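Local coordinates for protein pseudopodium-enriched atypical kinase 1 (Homo sapiens, PDB 6BHC) that is a pseudokinase whose dimerizing kinase-like fold probably scaffolds tyrosine-kinase signalling rather than efficiently transferring phosphate, at residues L183-C188 with D345-L350; Y197-C202 with S244-K249; Q261-P266 with L292-D297; D278-G283 with S338-I343; L285-L290 with Q327-L332. The protein carries 1 engineered substitution. One frame throughout, in Å; residues are numbered along the deposited sequence.

Contact 1 (L183-C188 with D345-L350); sequences LLLQLC and DAKGIL
Leu350 drives one methyl into the side of the opposing helix, where CD1 rests 3.6 Å from Leu184 CB and the same distance from Cys188 SG. That methyl also comes within 3.5 Å of the carbonyl carbon Leu184 C, so it lies against backbone as much as against side chain. Its second branch, CD2, faces Leu184 CB from farther off. Beside this knob, Leu185 reaches across in a different way: with CG anti to its own amide nitrogen (chi1 -177°), it sends CD1 to within 3.6 Å of Lys347 CG and on toward Leu350 CB. Cys188 closes the row, its SG 4.1 Å from Ala346 CB while its CB meets Lys347 CB.

All of this joins helices 173-194 and 343-354, which correspond to αE and αI in the helical C-lobe of the protein kinase fold. The two segments run nearly antiparallel, 154° between their directions, and their axes approach to 9.2 Å. Between the two six-residue segments there is no hydrogen bond; they meet through methyl, methylene and sulfur contacts.

Lys347 contributes its aliphatic stem to the packing and then carries its ammonium past it, where NZ forms a salt bridge with Glu192 and a hydrogen bond with Ser189 OG, both on helix 173-194. Farther out, Leu184 leans on Ile286 and Met289 of helix 277-289, and Leu350 is backed by Leu328 of helix 322-332.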
# COMPACT_ATOMS: atom_id res chain seq x y z
N LEU A 183 -7.48 14.24 19.85
CA LEU A 183 -8.39 15.37 19.67
C LEU A 183 -7.65 16.70 19.77
O LEU A 183 -7.91 17.62 18.98
CB LEU A 183 -9.53 15.31 20.70
CG LEU A 183 -10.46 14.10 20.59
CD1 LEU A 183 -11.61 14.22 21.58
CD2 LEU A 183 -10.98 13.95 19.17
N LEU A 184 -6.73 16.81 20.73
CA LEU A 184 -5.95 18.04 20.86
C LEU A 184 -5.07 18.28 19.64
O LEU A 184 -4.85 19.43 19.25
CB LEU A 184 -5.11 17.99 22.13
CG LEU A 184 -5.85 18.08 23.46
CD1 LEU A 184 -4.90 17.86 24.63
CD2 LEU A 184 -6.55 19.43 23.60
N LEU A 185 -4.57 17.20 19.03
CA LEU A 185 -3.76 17.34 17.82
C LEU A 185 -4.58 17.92 16.67
O LEU A 185 -4.09 18.77 15.92
CB LEU A 185 -3.16 15.99 17.43
CG LEU A 185 -2.22 15.99 16.23
CD1 LEU A 185 -1.05 16.91 16.49
CD2 LEU A 185 -1.74 14.58 15.93
N GLN A 186 -5.82 17.46 16.52
CA GLN A 186 -6.68 18.02 15.48
C GLN A 186 -7.04 19.47 15.77
O GLN A 186 -7.14 20.29 14.85
CB GLN A 186 -7.95 17.18 15.34
CG GLN A 186 -7.70 15.73 14.96
CD GLN A 186 -8.99 14.95 14.82
OE1 GLN A 186 -9.81 15.23 13.95
NE2 GLN A 186 -9.18 13.96 15.69
N LEU A 187 -7.23 19.81 17.05
CA LEU A 187 -7.50 21.20 17.41
C LEU A 187 -6.34 22.10 17.03
O LEU A 187 -6.54 23.18 16.46
CB LEU A 187 -7.80 21.30 18.91
CG LEU A 187 -7.97 22.72 19.46
CD1 LEU A 187 -9.15 23.42 18.79
CD2 LEU A 187 -8.15 22.70 20.97
N CYS A 188 -5.11 21.68 17.34
CA CYS A 188 -3.94 22.48 16.98
C CYS A 188 -3.84 22.65 15.47
O CYS A 188 -3.43 23.72 14.99
CB CYS A 188 -2.68 21.84 17.55
SG CYS A 188 -2.62 21.84 19.36
N ASP A 345 4.22 24.59 18.20
CA ASP A 345 5.03 23.85 19.16
C ASP A 345 4.17 22.87 19.95
O ASP A 345 4.59 21.74 20.23
CB ASP A 345 5.74 24.82 20.10
CG ASP A 345 6.61 25.81 19.36
OD1 ASP A 345 7.19 25.43 18.32
OD2 ASP A 345 6.71 26.98 19.81
N ALA A 346 2.95 23.29 20.32
CA ALA A 346 2.02 22.37 20.98
C ALA A 346 1.71 21.18 20.09
O ALA A 346 1.57 20.05 20.57
CB ALA A 346 0.74 23.11 21.36
N LYS A 347 1.58 21.42 18.78
CA LYS A 347 1.36 20.31 17.85
C LYS A 347 2.52 19.33 17.88
O LYS A 347 2.31 18.11 17.91
CB LYS A 347 1.15 20.86 16.44
CG LYS A 347 0.80 19.80 15.40
CD LYS A 347 0.34 20.44 14.10
CE LYS A 347 -0.18 19.39 13.13
NZ LYS A 347 -0.71 20.02 11.88
N GLY A 348 3.75 19.84 17.89
CA GLY A 348 4.90 18.95 17.94
C GLY A 348 4.99 18.15 19.22
O GLY A 348 5.43 17.01 19.21
N ILE A 349 4.57 18.74 20.34
CA ILE A 349 4.53 18.01 21.60
C ILE A 349 3.50 16.88 21.52
O ILE A 349 3.79 15.74 21.88
CB ILE A 349 4.24 18.96 22.77
CG1 ILE A 349 5.41 19.93 22.96
CG2 ILE A 349 3.95 18.19 24.05
CD1 ILE A 349 5.24 20.87 24.14
N LEU A 350 2.30 17.19 21.02
CA LEU A 350 1.26 16.18 20.90
C LEU A 350 1.68 15.06 19.96
O LEU A 350 1.42 13.88 20.22
CB LEU A 350 -0.04 16.82 20.43
CG LEU A 350 -0.71 17.75 21.45
CD1 LEU A 350 -1.78 18.59 20.79
CD2 LEU A 350 -1.29 16.95 22.60

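Contact 2 (Y197-C202 with S244-K249); sequences YHVTHC and SQAKQK
Val199-Thr200 and Lys247-Gln248 run antiparallel, with Thr200 and Lys247 as a hydrogen-bonded pair and Val199 and Gln248 as a non-hydrogen-bonded one. This two-stranded piece matches the β6-β9 pairing of protein kinases, which ties the approach to the catalytic loop, where His201-Cys202-Asp203 takes the place of the usual His-Arg-Asp, to the chain leaving the DFG-equivalent region. Lys247 N gives a 3.0 Å bond to Thr200 O, Thr200 N returns one to Lys247 O, and a nearly straight bond (174°) from Lys249 N to His198 O, 3.2 Å long, extends the pairing.

On the face of Val199 and Gln248, the glutamine chain bends at chi2 (84°) and folds back, bringing OE1 to 3.3 Å from Val199 CG2. On the other face Thr200 OG1 sits 3.3 Å from Lys247 CB, while Cys202 SG touches the next methylene of that lysine, CG, at 3.7 Å. His201 faces away from the partner strand, its ring edge-to-face with Phe243 and its NE2 bonded to Ser241 O. Where direct pairing stops, one water bridges the strands: it donates to His201 O at 2.8 Å and accepts from Gln245 N.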
# COMPACT_ATOMS: atom_id res chain seq x y z
N TYR A 197 -4.27 33.82 8.48
CA TYR A 197 -5.34 34.80 8.37
C TYR A 197 -5.32 35.82 9.51
O TYR A 197 -6.08 36.79 9.45
CB TYR A 197 -6.71 34.11 8.36
CG TYR A 197 -6.95 33.23 7.15
CD1 TYR A 197 -7.39 33.78 5.95
CD2 TYR A 197 -6.76 31.86 7.21
CE1 TYR A 197 -7.61 32.98 4.84
CE2 TYR A 197 -6.98 31.05 6.11
CZ TYR A 197 -7.41 31.62 4.93
OH TYR A 197 -7.63 30.82 3.83
N HIS A 198 -4.46 35.63 10.51
CA HIS A 198 -4.44 36.46 11.71
C HIS A 198 -5.80 36.47 12.40
O HIS A 198 -6.33 37.52 12.77
CB HIS A 198 -3.97 37.89 11.39
CG HIS A 198 -2.57 37.95 10.86
ND1 HIS A 198 -2.29 37.87 9.51
CD2 HIS A 198 -1.38 38.09 11.49
CE1 HIS A 198 -0.98 37.95 9.34
NE2 HIS A 198 -0.41 38.09 10.52
N VAL A 199 -6.37 35.28 12.56
CA VAL A 199 -7.67 35.10 13.18
C VAL A 199 -7.48 34.35 14.49
O VAL A 199 -6.76 33.34 14.53
CB VAL A 199 -8.64 34.35 12.25
CG1 VAL A 199 -9.91 33.96 13.00
CG2 VAL A 199 -8.98 35.21 11.05
N THR A 200 -8.09 34.85 15.56
CA THR A 200 -8.11 34.19 16.85
C THR A 200 -9.55 33.80 17.18
O THR A 200 -10.46 34.62 17.03
CB THR A 200 -7.55 35.10 17.95
OG1 THR A 200 -8.34 36.29 18.05
CG2 THR A 200 -6.11 35.48 17.65
N HIS A 201 -9.74 32.56 17.62
CA HIS A 201 -11.09 32.06 17.89
C HIS A 201 -11.71 32.77 19.09
O HIS A 201 -12.86 33.22 19.02
CB HIS A 201 -11.05 30.55 18.10
CG HIS A 201 -12.40 29.92 18.17
ND1 HIS A 201 -13.16 29.91 19.33
CD2 HIS A 201 -13.13 29.26 17.24
CE1 HIS A 201 -14.30 29.28 19.10
NE2 HIS A 201 -14.30 28.87 17.84
N CYS A 202 -10.98 32.86 20.19
CA CYS A 202 -11.33 33.60 21.40
C CYS A 202 -12.49 32.99 22.19
O CYS A 202 -12.94 33.59 23.17
CB CYS A 202 -11.66 35.07 21.10
SG CYS A 202 -10.30 36.00 20.38
N SER A 244 -18.29 33.22 16.80
CA SER A 244 -19.00 34.46 17.14
C SER A 244 -18.08 35.47 17.83
O SER A 244 -18.31 36.68 17.72
CB SER A 244 -20.20 34.15 18.03
OG SER A 244 -21.03 33.16 17.45
N GLN A 245 -17.06 34.99 18.53
CA GLN A 245 -16.13 35.86 19.25
C GLN A 245 -14.81 36.04 18.50
O GLN A 245 -13.86 36.59 19.06
CB GLN A 245 -15.85 35.30 20.64
CG GLN A 245 -17.09 34.90 21.43
CD GLN A 245 -17.80 36.08 22.06
OE1 GLN A 245 -18.62 36.74 21.43
NE2 GLN A 245 -17.49 36.34 23.32
N ALA A 246 -14.73 35.58 17.25
CA ALA A 246 -13.47 35.57 16.53
C ALA A 246 -13.01 36.98 16.21
O ALA A 246 -13.81 37.84 15.83
CB ALA A 246 -13.59 34.75 15.25
N LYS A 247 -11.71 37.22 16.36
CA LYS A 247 -11.09 38.49 16.03
C LYS A 247 -10.36 38.38 14.70
O LYS A 247 -9.73 37.36 14.41
CB LYS A 247 -10.12 38.93 17.12
CG LYS A 247 -10.75 39.09 18.49
CD LYS A 247 -11.79 40.20 18.49
CE LYS A 247 -12.39 40.39 19.87
NZ LYS A 247 -13.39 41.49 19.89
N GLN A 248 -10.45 39.43 13.89
CA GLN A 248 -9.83 39.49 12.57
C GLN A 248 -8.92 40.71 12.52
O GLN A 248 -9.40 41.85 12.47
CB GLN A 248 -10.89 39.55 11.47
CG GLN A 248 -10.33 39.79 10.08
CD GLN A 248 -9.87 38.51 9.41
OE1 GLN A 248 -10.61 37.53 9.34
NE2 GLN A 248 -8.64 38.52 8.91
N LYS A 249 -7.61 40.48 12.55
CA LYS A 249 -6.65 41.57 12.49
C LYS A 249 -6.20 41.83 11.06
O LYS A 249 -5.07 41.50 10.68
CB LYS A 249 -5.44 41.28 13.38
CG LYS A 249 -4.55 42.50 13.62
CD LYS A 249 -3.25 42.12 14.32
CE LYS A 249 -2.36 43.34 14.49
NZ LYS A 249 -1.03 42.99 15.06
O HOH W 1 -15.59 32.58 18.54

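Contact 3 (Q261-P266 with L292-D297); sequences QSRLAP and LPNPFD
Asn294 turns toward Ser262, and its amide carries most of the contact. CB points at the partner segment, and CG, anti to the backbone nitrogen of its own residue (chi1 -179°), stands 4.1 Å from Ser262 O. From CG the two branches part. With chi2 near zero (4°), OD1 swings back over its own chain and accepts a weak bond of 3.3 Å from Phe296 N. ND2 takes the outward direction and donates a weak but almost straight bond (174°) to Ser262 O, 3.3 Å away. A second weak bond runs from ND2 to Asp297 OD2, so this amide is held at both of its ends.

The OD1 bond makes Asn294 the N-cap of helix 295-298, in the form of an Asx turn. The other segment belongs to the end of the activation segment, where Ala265 and Pro266 open the Ala-Pro-Glu motif of the kinase fold. With an alanine at this position, Phe296 N would probably lose its capping acceptor and Ser262 O its amide donor, freeing the Ser262 loop to shift from the start of the helix.

Around the amide, Phe296 brings CB and CD2 each to about 4.0 Å from Ser262 O, and Asp297 OD1 lies 3.8 Å from Ser262 CB. Ser262 OG is committed to Arg259 O. Arg263 passes its CG by the asparagine and runs its guanidinium on toward Glu288 of helix 277-289, modelled too close for the distance to be trusted, while the ring of Phe296 receives Lys303 in a cation-pi contact.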
# COMPACT_ATOMS: atom_id res chain seq x y z
N GLN A 261 -14.20 35.83 32.34
CA GLN A 261 -12.78 36.15 32.37
C GLN A 261 -11.92 34.98 32.83
O GLN A 261 -10.69 35.09 32.78
CB GLN A 261 -12.54 37.35 33.29
CG GLN A 261 -13.19 38.64 32.81
CD GLN A 261 -13.04 39.77 33.81
OE1 GLN A 261 -12.64 39.55 34.96
NE2 GLN A 261 -13.34 40.99 33.37
N SER A 262 -12.53 33.88 33.28
CA SER A 262 -11.75 32.72 33.69
C SER A 262 -11.03 32.07 32.52
O SER A 262 -10.10 31.28 32.74
CB SER A 262 -12.65 31.70 34.38
OG SER A 262 -13.59 31.14 33.47
N ARG A 263 -11.43 32.38 31.29
CA ARG A 263 -10.78 31.85 30.09
C ARG A 263 -10.05 32.93 29.30
O ARG A 263 -9.73 32.72 28.13
CB ARG A 263 -11.82 31.16 29.20
CG ARG A 263 -12.56 30.03 29.90
CD ARG A 263 -13.55 29.36 28.97
NE ARG A 263 -14.24 28.25 29.62
CZ ARG A 263 -13.79 27.00 29.64
NH1 ARG A 263 -12.65 26.69 29.04
NH2 ARG A 263 -14.48 26.06 30.27
N LEU A 264 -9.79 34.08 29.92
CA LEU A 264 -9.05 35.16 29.29
C LEU A 264 -7.60 35.13 29.73
O LEU A 264 -7.31 34.96 30.92
CB LEU A 264 -9.68 36.52 29.62
CG LEU A 264 -11.08 36.77 29.09
CD1 LEU A 264 -11.53 38.19 29.45
CD2 LEU A 264 -11.13 36.55 27.59
N ALA A 265 -6.69 35.30 28.77
CA ALA A 265 -5.27 35.28 29.08
C ALA A 265 -4.91 36.44 30.02
O ALA A 265 -5.59 37.47 30.03
CB ALA A 265 -4.46 35.37 27.79
N PRO A 266 -3.85 36.28 30.82
CA PRO A 266 -3.52 37.33 31.80
C PRO A 266 -3.22 38.68 31.17
O PRO A 266 -3.50 39.71 31.80
CB PRO A 266 -2.28 36.76 32.51
CG PRO A 266 -2.39 35.29 32.33
CD PRO A 266 -3.00 35.09 30.98
N LEU A 292 -10.66 17.51 34.94
CA LEU A 292 -10.24 18.43 35.98
C LEU A 292 -10.92 19.78 35.78
O LEU A 292 -11.26 20.15 34.65
CB LEU A 292 -8.72 18.62 35.98
CG LEU A 292 -7.88 17.34 36.09
CD1 LEU A 292 -6.41 17.66 35.91
CD2 LEU A 292 -8.14 16.65 37.42
N PRO A 293 -11.14 20.55 36.84
CA PRO A 293 -11.75 21.87 36.68
C PRO A 293 -10.79 22.83 35.99
O PRO A 293 -9.59 22.59 35.88
CB PRO A 293 -12.05 22.31 38.11
CG PRO A 293 -11.08 21.55 38.95
CD PRO A 293 -10.89 20.23 38.26
N ASN A 294 -11.36 23.93 35.51
CA ASN A 294 -10.58 25.05 35.01
C ASN A 294 -9.60 25.50 36.09
O ASN A 294 -10.02 25.84 37.20
CB ASN A 294 -11.52 26.19 34.62
CG ASN A 294 -10.79 27.41 34.06
OD1 ASN A 294 -9.57 27.41 33.89
ND2 ASN A 294 -11.55 28.46 33.76
N PRO A 295 -8.29 25.49 35.81
CA PRO A 295 -7.31 25.82 36.86
C PRO A 295 -7.55 27.17 37.52
O PRO A 295 -7.20 27.35 38.69
CB PRO A 295 -5.98 25.81 36.10
CG PRO A 295 -6.21 24.91 34.94
CD PRO A 295 -7.64 25.08 34.55
N PHE A 296 -8.14 28.12 36.80
CA PHE A 296 -8.44 29.43 37.34
C PHE A 296 -9.81 29.49 38.00
O PHE A 296 -10.24 30.57 38.42
CB PHE A 296 -8.31 30.48 36.24
CG PHE A 296 -6.99 30.43 35.53
CD1 PHE A 296 -5.89 31.13 36.02
CD2 PHE A 296 -6.83 29.66 34.38
CE1 PHE A 296 -4.68 31.07 35.37
CE2 PHE A 296 -5.62 29.60 33.73
CZ PHE A 296 -4.53 30.30 34.23
N ASP A 297 -10.50 28.35 38.09
CA ASP A 297 -11.66 28.19 38.96
C ASP A 297 -11.35 27.38 40.21
O ASP A 297 -11.97 27.61 41.25
CB ASP A 297 -12.81 27.52 38.20
CG ASP A 297 -13.47 28.44 37.20
OD1 ASP A 297 -13.58 29.65 37.48
OD2 ASP A 297 -13.87 27.95 36.13

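Contact 4 (D278-G283 with S338-I343); sequences DEFQTG and SERILI
Phe280 lays CB and the ring carbon CD1 over one face of the Arg340 guanidinium, the ring itself inclined by 51°, well away from a parallel stack: Phe280 CD1 stands 4.0 Å above the middle of the group, and Phe280 CB lies 3.5 Å from Arg340 NH1. The guanidinium is fixed in this attitude from several sides, since NE donates to Asn334 O, NH1 to Lys276 O, and NH2 forms a salt bridge with Glu267, the glutamate of the Ala-Pro-Glu motif. That last pairing is a hallmark of the kinase C-lobe, linking the activation segment to the loop before the final lobe helix.

Glu279 and Ile343 cross obliquely. A bend at chi2 (79°) curls the glutamate, so that CG lies 3.5 Å from Ile341 O and OE2 reaches Ile343 N in a weak 3.4 Å bond, while OE2 also touches Ile343 CB. The same oxygen pairs with Lys195. Replacing Glu279 by alanine removes the carboxylate, which is likely to leave Lys195 without its acidic mate and Ile343 N without its weak acceptor. Ile343 then meets Thr282 at about a right angle, its CD1 4.1 Å from OG1, a hydroxyl that donates to Asp278 O.

Helix 277-289 thus lies against the loop between helices 322-332 and 343-354 and the first residue of the latter, Ile343; Leu332 backs Glu279, and Leu191 of helix 173-194 borders both Thr282 and Ile343.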
# COMPACT_ATOMS: atom_id res chain seq x y z
N ASP A 278 -5.60 32.02 21.80
CA ASP A 278 -6.05 30.65 21.57
C ASP A 278 -5.13 29.63 22.22
O ASP A 278 -5.60 28.58 22.67
CB ASP A 278 -6.17 30.38 20.07
CG ASP A 278 -7.34 31.12 19.43
OD1 ASP A 278 -8.24 31.55 20.17
OD2 ASP A 278 -7.35 31.25 18.19
N GLU A 279 -3.83 29.92 22.29
CA GLU A 279 -2.91 29.02 22.97
C GLU A 279 -3.24 28.93 24.46
O GLU A 279 -3.22 27.84 25.04
CB GLU A 279 -1.47 29.48 22.77
CG GLU A 279 -0.91 29.23 21.37
CD GLU A 279 -1.36 30.26 20.35
OE1 GLU A 279 -2.15 31.16 20.71
OE2 GLU A 279 -0.93 30.17 19.18
N PHE A 280 -3.56 30.06 25.09
CA PHE A 280 -3.89 30.06 26.51
C PHE A 280 -5.17 29.29 26.78
O PHE A 280 -5.26 28.55 27.77
CB PHE A 280 -4.00 31.50 27.02
CG PHE A 280 -4.33 31.60 28.48
CD1 PHE A 280 -3.33 31.55 29.43
CD2 PHE A 280 -5.64 31.74 28.90
CE1 PHE A 280 -3.62 31.64 30.78
CE2 PHE A 280 -5.95 31.84 30.25
CZ PHE A 280 -4.94 31.79 31.19
N GLN A 281 -6.18 29.44 25.92
CA GLN A 281 -7.44 28.72 26.13
C GLN A 281 -7.28 27.23 25.88
O GLN A 281 -8.00 26.42 26.48
CB GLN A 281 -8.53 29.30 25.24
CG GLN A 281 -8.98 30.70 25.66
CD GLN A 281 -10.15 31.21 24.84
OE1 GLN A 281 -10.47 30.69 23.77
NE2 GLN A 281 -10.81 32.25 25.34
N THR A 282 -6.35 26.84 25.01
CA THR A 282 -6.08 25.42 24.80
C THR A 282 -5.49 24.77 26.04
O THR A 282 -5.75 23.60 26.32
CB THR A 282 -5.14 25.24 23.60
OG1 THR A 282 -5.74 25.81 22.43
CG2 THR A 282 -4.86 23.77 23.34
N GLY A 283 -4.70 25.53 26.82
CA GLY A 283 -4.17 24.99 28.06
C GLY A 283 -5.24 24.70 29.08
O GLY A 283 -5.13 23.73 29.85
N SER A 338 5.07 36.40 25.54
CA SER A 338 6.29 36.21 24.76
C SER A 338 6.95 34.87 25.06
O SER A 338 7.67 34.34 24.20
CB SER A 338 7.27 37.36 25.03
OG SER A 338 7.64 37.40 26.40
N GLU A 339 6.74 34.32 26.25
CA GLU A 339 7.26 33.00 26.60
C GLU A 339 6.25 31.88 26.38
O GLU A 339 6.64 30.71 26.38
CB GLU A 339 7.72 32.99 28.07
CG GLU A 339 8.96 33.83 28.34
CD GLU A 339 10.26 33.09 28.04
OE1 GLU A 339 11.24 33.29 28.80
OE2 GLU A 339 10.31 32.32 27.07
N ARG A 340 4.97 32.21 26.20
CA ARG A 340 3.97 31.19 25.91
C ARG A 340 4.26 30.55 24.56
O ARG A 340 4.48 31.25 23.56
CB ARG A 340 2.58 31.82 25.92
CG ARG A 340 1.42 30.84 25.86
CD ARG A 340 0.10 31.59 25.94
NE ARG A 340 0.10 32.55 27.04
CZ ARG A 340 -0.70 33.61 27.11
NH1 ARG A 340 -1.58 33.85 26.15
NH2 ARG A 340 -0.62 34.43 28.15
N ILE A 341 4.27 29.21 24.52
CA ILE A 341 4.65 28.51 23.30
C ILE A 341 3.61 28.74 22.21
O ILE A 341 2.44 29.07 22.47
CB ILE A 341 4.86 27.01 23.56
CG1 ILE A 341 3.54 26.35 23.98
CG2 ILE A 341 5.94 26.80 24.61
CD1 ILE A 341 3.60 24.84 23.99
N LEU A 342 4.04 28.55 20.97
CA LEU A 342 3.17 28.68 19.81
C LEU A 342 2.35 27.41 19.62
O LEU A 342 2.70 26.33 20.09
CB LEU A 342 4.00 28.96 18.55
CG LEU A 342 4.67 30.33 18.47
CD1 LEU A 342 5.71 30.35 17.36
CD2 LEU A 342 3.63 31.41 18.25
N ILE A 343 1.23 27.56 18.90
CA ILE A 343 0.34 26.42 18.68
C ILE A 343 0.99 25.37 17.78
O ILE A 343 0.57 24.21 17.79
CB ILE A 343 -1.00 26.89 18.09
CG1 ILE A 343 -2.12 25.92 18.48
CG2 ILE A 343 -0.92 27.04 16.58
CD1 ILE A 343 -2.44 25.91 19.96

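Contact 5 (L285-L290 with Q327-L332); sequences LIYEML and QLASCL
Ile286 pushes its terminal methyl into a shallow hollow formed by Leu328, Ala329 and Leu332, joining helix 277-289 to helix 322-332. These are the αF and αH helices of the kinase C-lobe. The two segments lie nearer antiparallel than perpendicular, 145° between their directions, with an axis separation of 10.1 Å; no hydrogen bond crosses between them.

The protrusion is a long one. Ile286 CG1 lies anti to the carbonyl carbon and the chain continues extended to CD1 (chi2 -177°), which makes that methyl the leading point. It settles 3.7 Å from Leu328 CD2, where the isoleucine and leucine side chains meet at about a right angle, and 4.0 Å from Leu332 CD1, one turn along the helix. The backbone at Ala329 N lies 3.9 Å from Ile286 CD1, and Ala329 CB forms one wall, 4.1 Å from the same methyl. The small alanine thus bounds the hollow on one side and the larger leucines on another, and the contact is apolar throughout.

Leu328 leans with its other contacts on Ala346 and Ile349 of helix 343-354, so the hollow is part of a continuous buried layer. Leu332 also meets Thr282, an earlier part of the helix that carries Ile286.

A second bump flanks the first. The Tyr287 ring slants past Ala329, and its OH is bonded to Pro313 O and to NE2 of Gln326, one residue before the segment on helix 322-332. Here the ring carbon Tyr287 CE1 lies 3.7 Å from Ala329 CB.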
# COMPACT_ATOMS: atom_id res chain seq x y z
N LEU A 285 -8.28 23.80 28.22
CA LEU A 285 -9.00 22.64 27.71
C LEU A 285 -8.31 21.34 28.10
O LEU A 285 -8.99 20.31 28.26
CB LEU A 285 -9.13 22.73 26.19
CG LEU A 285 -9.95 23.89 25.64
CD1 LEU A 285 -10.06 23.79 24.12
CD2 LEU A 285 -11.33 23.93 26.28
N ILE A 286 -6.99 21.35 28.24
CA ILE A 286 -6.27 20.13 28.62
C ILE A 286 -6.73 19.65 29.99
O ILE A 286 -6.97 18.45 30.19
CB ILE A 286 -4.75 20.37 28.58
CG1 ILE A 286 -4.28 20.62 27.15
CG2 ILE A 286 -4.01 19.19 29.19
CD1 ILE A 286 -2.79 20.80 27.02
N TYR A 287 -6.86 20.57 30.94
CA TYR A 287 -7.36 20.20 32.26
C TYR A 287 -8.79 19.68 32.18
O TYR A 287 -9.12 18.66 32.81
CB TYR A 287 -7.29 21.40 33.20
CG TYR A 287 -5.92 21.65 33.80
CD1 TYR A 287 -4.92 22.29 33.07
CD2 TYR A 287 -5.63 21.25 35.10
CE1 TYR A 287 -3.67 22.52 33.63
CE2 TYR A 287 -4.39 21.47 35.66
CZ TYR A 287 -3.41 22.11 34.92
OH TYR A 287 -2.18 22.33 35.48
N GLU A 288 -9.65 20.35 31.41
CA GLU A 288 -11.06 19.97 31.36
C GLU A 288 -11.25 18.62 30.67
O GLU A 288 -12.06 17.80 31.12
CB GLU A 288 -11.87 21.06 30.65
CG GLU A 288 -11.90 22.38 31.42
CD GLU A 288 -12.71 23.45 30.72
OE1 GLU A 288 -12.70 23.49 29.47
OE2 GLU A 288 -13.36 24.25 31.42
N MET A 289 -10.51 18.37 29.59
CA MET A 289 -10.58 17.08 28.92
C MET A 289 -10.07 15.94 29.80
O MET A 289 -10.46 14.79 29.59
CB MET A 289 -9.80 17.11 27.61
CG MET A 289 -10.41 18.03 26.57
SD MET A 289 -9.56 17.95 24.98
CE MET A 289 -9.94 16.27 24.48
N LEU A 290 -9.22 16.24 30.78
CA LEU A 290 -8.77 15.26 31.75
C LEU A 290 -9.65 15.22 32.98
O LEU A 290 -9.20 14.77 34.05
CB LEU A 290 -7.31 15.53 32.14
CG LEU A 290 -6.32 15.39 30.99
CD1 LEU A 290 -4.91 15.73 31.45
CD2 LEU A 290 -6.37 13.99 30.39
N GLN A 327 3.11 19.14 31.12
CA GLN A 327 4.11 20.08 30.64
C GLN A 327 3.56 20.94 29.51
O GLN A 327 3.86 22.14 29.43
CB GLN A 327 5.37 19.33 30.19
CG GLN A 327 6.47 20.22 29.64
CD GLN A 327 7.13 21.09 30.70
OE1 GLN A 327 6.95 20.87 31.90
NE2 GLN A 327 7.89 22.09 30.26
N LEU A 328 2.74 20.35 28.64
CA LEU A 328 2.14 21.10 27.54
C LEU A 328 1.20 22.19 28.07
O LEU A 328 1.21 23.31 27.56
CB LEU A 328 1.40 20.16 26.60
CG LEU A 328 0.65 20.82 25.45
CD1 LEU A 328 1.62 21.60 24.58
CD2 LEU A 328 -0.11 19.79 24.63
N ALA A 329 0.39 21.86 29.08
CA ALA A 329 -0.52 22.84 29.64
C ALA A 329 0.24 23.97 30.33
O ALA A 329 -0.12 25.14 30.19
CB ALA A 329 -1.48 22.16 30.62
N SER A 330 1.29 23.63 31.08
CA SER A 330 2.08 24.66 31.77
C SER A 330 2.69 25.64 30.78
O SER A 330 2.76 26.84 31.05
CB SER A 330 3.17 24.01 32.62
OG SER A 330 2.61 23.07 33.53
N CYS A 331 3.12 25.15 29.62
CA CYS A 331 3.68 26.03 28.60
C CYS A 331 2.60 26.89 27.96
O CYS A 331 2.83 28.07 27.68
CB CYS A 331 4.42 25.21 27.54
SG CYS A 331 5.89 24.35 28.14
N LEU A 332 1.43 26.31 27.71
CA LEU A 332 0.32 27.06 27.14
C LEU A 332 -0.27 28.06 28.12
O LEU A 332 -0.85 29.06 27.69
CB LEU A 332 -0.77 26.11 26.64
CG LEU A 332 -0.43 25.22 25.45
CD1 LEU A 332 -1.51 24.17 25.24
CD2 LEU A 332 -0.25 26.05 24.19

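Contacts 1 and 5 are buried helix-helix contacts whose direct meetings are chiefly apolar, and they adjoin through Leu328. Contact 4 is also buried but mixes apolar packing with charged side chains whose salt-bridge partners lie outside it: a helix glutamate meets the loop backbone while a loop arginine packs on Phe280. It shares helix 277-289 with contact 5. Contacts 2 and 3, only partly buried, rely on backbone and amide hydrogen bonds. The same helix joins them to the core: Asp278 of contact 4 accepts from the amides of His201 and Cys202 in contact 2, and Gln281 bonds Arg263 O in contact 3.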